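Local atomic coordinates of acyl-CoA dehydrogenase (PDB entry 2Z1Q), a protein that probably catalyses the oxidation of saturated acyl-CoA thioesters to 2,3-dehydroacyl-CoA with bound FAD as cofactor. Residues N62-M66 / F106-Y110; L74-D78 / K90-V96. All blocks are in the same frame, centred on the assembly; numbering follows the deposited sequence.

Contact 1: residues N62-M66 / F106-Y110; sequences NVPLM and FSVTY
Met66 and Phe106 lead the packing of two helix beginnings in the all-helical N-terminal domain of the acyl-CoA dehydrogenase fold, where the first turns of helices 62-71 and 106-117 meet at a crossing angle of -62°. Their axes stay 10.9 Å apart, so long or bulky side chains must fill the space between the backbones. Phe106 does so from one side: with CG anti to its own backbone N (chi1 177°), the ring is carried across to the other helix. Met66 answers with an unbranched chain that bends at both chi2 and chi3, a flexibility that lets its CE carbon touch two rings at once. CE comes obliquely to Phe106, 3.4 Å from CZ, and also lies in the plane of the Tyr110 ring at its edge, 3.9 Å from CD1. The sulfur makes a Met-aromatic contact, with SD 5.2 Å from the Phe106 ring centroid and 60° off the ring normal. SD also passes Thr109 CG2 at 4.0 Å. Leu65 adds its CB, 3.8 Å from Phe106 CE1. At the start of the helix, the amide end of Asn62 lies beside both the edge of the Phe106 ring and the hydroxyl-bearing end of Thr109, a place that a compact polar group fits. With the amide cut back to an alanine, a gap is likely to open beside both, and the Thr109 hydroxyl would lose a polar neighbour. All the touching residues are buried. Helix 30-54 backs Leu65 and Phe106 through Val47, while Asn62 and Thr109 rest on Phe187 and Asn184 in the loop following strand 172-183, and the side chain of Thr109 is about 10 Å from the bound FAD.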
# COMPACT_ATOMS: atom_id res chain seq x y z
N ASN B 62 -3.12 -8.07 28.07
CA ASN B 62 -1.95 -8.76 27.53
C ASN B 62 -1.30 -9.63 28.63
O ASN B 62 -0.71 -10.67 28.33
CB ASN B 62 -0.88 -7.75 27.04
CG ASN B 62 -1.11 -7.29 25.60
OD1 ASN B 62 -1.45 -6.13 25.36
ND2 ASN B 62 -0.90 -8.18 24.64
N VAL B 63 -1.40 -9.20 29.88
CA VAL B 63 -0.78 -9.94 30.99
C VAL B 63 -1.40 -11.33 31.17
O VAL B 63 -0.71 -12.33 31.13
CB VAL B 63 -0.87 -9.15 32.31
CG1 VAL B 63 -0.21 -9.93 33.43
CG2 VAL B 63 -0.18 -7.80 32.15
N PRO B 64 -2.72 -11.39 31.39
CA PRO B 64 -3.31 -12.71 31.56
C PRO B 64 -3.14 -13.57 30.30
O PRO B 64 -2.95 -14.78 30.39
CB PRO B 64 -4.78 -12.39 31.89
CG PRO B 64 -5.00 -11.07 31.19
CD PRO B 64 -3.73 -10.33 31.54
N LEU B 65 -3.21 -12.94 29.12
CA LEU B 65 -3.04 -13.68 27.86
C LEU B 65 -1.64 -14.25 27.76
O LEU B 65 -1.44 -15.36 27.28
CB LEU B 65 -3.27 -12.77 26.66
CG LEU B 65 -4.73 -12.62 26.22
CD1 LEU B 65 -4.82 -11.54 25.16
CD2 LEU B 65 -5.26 -13.95 25.68
N MET B 66 -0.66 -13.49 28.22
CA MET B 66 0.72 -13.92 28.17
C MET B 66 0.92 -15.07 29.17
O MET B 66 1.69 -16.00 28.92
CB MET B 66 1.65 -12.74 28.45
CG MET B 66 3.07 -12.88 27.90
SD MET B 66 3.29 -12.68 26.08
CE MET B 66 2.65 -14.21 25.47
N PHE B 106 -1.46 -8.67 19.71
CA PHE B 106 -0.89 -9.59 20.67
C PHE B 106 0.34 -10.28 20.06
O PHE B 106 1.24 -10.70 20.79
CB PHE B 106 -1.92 -10.62 21.12
CG PHE B 106 -1.37 -11.64 22.05
CD1 PHE B 106 -1.01 -11.30 23.35
CD2 PHE B 106 -1.12 -12.93 21.61
CE1 PHE B 106 -0.40 -12.23 24.20
CE2 PHE B 106 -0.51 -13.87 22.43
CZ PHE B 106 -0.15 -13.52 23.73
N SER B 107 0.37 -10.36 18.73
CA SER B 107 1.50 -10.98 18.05
C SER B 107 2.79 -10.21 18.40
O SER B 107 3.84 -10.82 18.59
CB SER B 107 1.27 -10.96 16.54
OG SER B 107 1.12 -9.63 16.07
N VAL B 108 2.71 -8.88 18.47
CA VAL B 108 3.89 -8.09 18.81
C VAL B 108 4.23 -8.32 20.29
O VAL B 108 5.39 -8.44 20.65
CB VAL B 108 3.66 -6.58 18.52
CG1 VAL B 108 4.88 -5.75 18.93
CG2 VAL B 108 3.40 -6.39 17.03
N THR B 109 3.21 -8.41 21.14
CA THR B 109 3.43 -8.66 22.57
C THR B 109 4.23 -9.95 22.70
O THR B 109 5.30 -9.97 23.30
CB THR B 109 2.09 -8.80 23.32
OG1 THR B 109 1.29 -7.65 23.08
CG2 THR B 109 2.34 -8.96 24.82
N TYR B 110 3.71 -11.03 22.11
CA TYR B 110 4.37 -12.34 22.13
C TYR B 110 5.75 -12.26 21.48
O TYR B 110 6.75 -12.70 22.06
CB TYR B 110 3.52 -13.36 21.35
CG TYR B 110 4.17 -14.72 21.18
CD1 TYR B 110 4.14 -15.66 22.20
CD2 TYR B 110 4.86 -15.05 20.00
CE1 TYR B 110 4.76 -16.90 22.08
CE2 TYR B 110 5.49 -16.31 19.87
CZ TYR B 110 5.43 -17.22 20.92
OH TYR B 110 6.02 -18.46 20.88

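Contact 2: residues L74-D78 / K90-V96; sequences LLAID and KVISTVV
Asp78 and Lys90 form a salt bridge across this loop-to-helix contact, with Lys90 NZ 3.1 Å from Asp78 OD2. The ammonium group approaches from above the carboxylate plane, 59° out of it. Only a long chain could get there: Lys90 starts out away from the loop, and a bend at chi2 (-49°) turns it back so that its end meets the acid. Ser93 OG lies 3.1 Å from the same Asp78 OD2, but its one proton has a second acceptor within reach, Lys90 O, and the choice is not settled. A small hydroxyl residue suits this spot, since it can face both the acid and its own helix backbone. One water links Asp78 O with Lys90 NZ, lying 2.9 Å from that nitrogen; another joins Asp78 OD1 to Ser93 OG. Next to this polar group, Ile77 faces the helix and touches it with both branches. Its CG2 rests 3.6 Å from Ser93 CB and 3.7 Å from Ile92 CG2, while its longer branch runs tip to tip into Val96, CD1 to CG2 at 3.5 Å, a tight fit. Leu74 CD2 adds a looser touch on Val96 CG2. What positions these groups lies further out. Lys90 O is held by Thr94 N and by Thr94 OG1, the latter at 2.8 Å, and Asp328 of helix 300-331 accepts a hydrogen bond from Val91 N. The loop is steadied by backbone bonds of Ala76 with Leu86 and Ile77 with Leu88, and Ile35 of helix 30-54 touches both Ile92 and Val96. The chemistry is thus divided: branched aliphatic groups pack on the buried side, whereas the partly exposed Asp78 and Lys90 pair directly, with waters beside them. The nearby ammonium would be expected to favour the ionised form of the Asp78 carboxylate.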
# COMPACT_ATOMS: atom_id res chain seq x y z
N LEU B 74 4.17 -21.96 25.10
CA LEU B 74 4.53 -21.16 23.92
C LEU B 74 5.65 -20.17 24.17
O LEU B 74 6.29 -19.71 23.24
CB LEU B 74 3.30 -20.42 23.38
CG LEU B 74 2.17 -21.33 22.91
CD1 LEU B 74 1.07 -20.50 22.27
CD2 LEU B 74 2.70 -22.36 21.93
N LEU B 75 5.89 -19.86 25.44
CA LEU B 75 6.94 -18.91 25.78
C LEU B 75 8.26 -19.60 26.13
O LEU B 75 9.28 -18.93 26.31
CB LEU B 75 6.48 -18.03 26.95
CG LEU B 75 5.17 -17.29 26.70
CD1 LEU B 75 4.77 -16.54 27.96
CD2 LEU B 75 5.32 -16.35 25.52
N ALA B 76 8.24 -20.93 26.20
CA ALA B 76 9.44 -21.69 26.54
C ALA B 76 10.06 -22.45 25.36
O ALA B 76 11.07 -23.12 25.53
CB ALA B 76 9.13 -22.66 27.68
N ILE B 77 9.46 -22.33 24.18
CA ILE B 77 9.96 -23.00 22.98
C ILE B 77 11.45 -22.74 22.69
O ILE B 77 12.21 -23.68 22.43
CB ILE B 77 9.14 -22.58 21.74
CG1 ILE B 77 7.68 -22.99 21.93
CG2 ILE B 77 9.70 -23.20 20.47
CD1 ILE B 77 6.77 -22.42 20.88
N ASP B 78 11.86 -21.48 22.72
CA ASP B 78 13.26 -21.13 22.45
C ASP B 78 14.11 -20.97 23.70
O ASP B 78 15.21 -20.41 23.64
CB ASP B 78 13.33 -19.85 21.62
CG ASP B 78 12.90 -20.07 20.17
OD1 ASP B 78 12.31 -19.14 19.58
OD2 ASP B 78 13.17 -21.16 19.63
N LYS B 90 14.02 -24.51 15.90
CA LYS B 90 13.54 -23.22 15.43
C LYS B 90 12.28 -23.33 14.59
O LYS B 90 11.46 -22.40 14.56
CB LYS B 90 14.66 -22.51 14.68
CG LYS B 90 15.90 -22.35 15.54
CD LYS B 90 15.52 -21.75 16.91
CE LYS B 90 16.64 -21.91 17.93
NZ LYS B 90 16.19 -21.55 19.31
N VAL B 91 12.09 -24.46 13.93
CA VAL B 91 10.90 -24.63 13.11
C VAL B 91 9.63 -24.44 13.95
O VAL B 91 8.67 -23.82 13.49
CB VAL B 91 10.85 -26.01 12.44
CG1 VAL B 91 10.92 -27.13 13.47
CG2 VAL B 91 9.57 -26.12 11.63
N ILE B 92 9.62 -24.97 15.17
CA ILE B 92 8.47 -24.88 16.07
C ILE B 92 8.15 -23.43 16.46
O ILE B 92 7.00 -22.99 16.34
CB ILE B 92 8.70 -25.71 17.36
CG1 ILE B 92 8.79 -27.20 17.01
CG2 ILE B 92 7.59 -25.47 18.36
CD1 ILE B 92 8.99 -28.09 18.22
N SER B 93 9.15 -22.69 16.93
CA SER B 93 8.90 -21.29 17.30
C SER B 93 8.49 -20.49 16.07
O SER B 93 7.79 -19.48 16.18
CB SER B 93 10.15 -20.68 17.95
OG SER B 93 11.31 -20.94 17.18
N THR B 94 8.91 -20.95 14.89
CA THR B 94 8.56 -20.26 13.65
C THR B 94 7.11 -20.49 13.25
O THR B 94 6.43 -19.55 12.82
CB THR B 94 9.49 -20.68 12.48
OG1 THR B 94 10.85 -20.36 12.81
CG2 THR B 94 9.11 -19.95 11.21
N VAL B 95 6.62 -21.72 13.39
CA VAL B 95 5.24 -22.01 13.04
C VAL B 95 4.31 -21.31 14.05
O VAL B 95 3.21 -20.88 13.69
CB VAL B 95 4.94 -23.54 13.02
CG1 VAL B 95 5.93 -24.26 12.10
CG2 VAL B 95 5.00 -24.12 14.42
N VAL B 96 4.76 -21.19 15.29
CA VAL B 96 3.97 -20.52 16.33
C VAL B 96 3.80 -19.05 15.95
O VAL B 96 2.73 -18.48 16.10
CB VAL B 96 4.66 -20.65 17.72
CG1 VAL B 96 3.99 -19.72 18.73
CG2 VAL B 96 4.55 -22.09 18.22
O HOH W 1 17.16 -20.13 21.70
O HOH W 2 13.10 -19.12 16.87

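Both contacts belong to the N-terminal helical domain, with centres 15 Å apart. Along the chain the order is 62-66, 74-78, 90-96, 106-110, so that contact 2 is made entirely by chain lying between the two halves of contact 1. Tyr110 joins them: its OH is 2.7 Å from Leu74 O, a probable hydrogen bond, and it packs on Val96, while Leu75 packs against both Met66 O and the Tyr110 ring. Helices 62-71, 90-99 and 106-117, with the loop after the first, therefore form one continuous packed unit beside helix 30-54. Contact 1 is on the flavin side, whereas contact 2 lies away from the annotated FAD-binding residues.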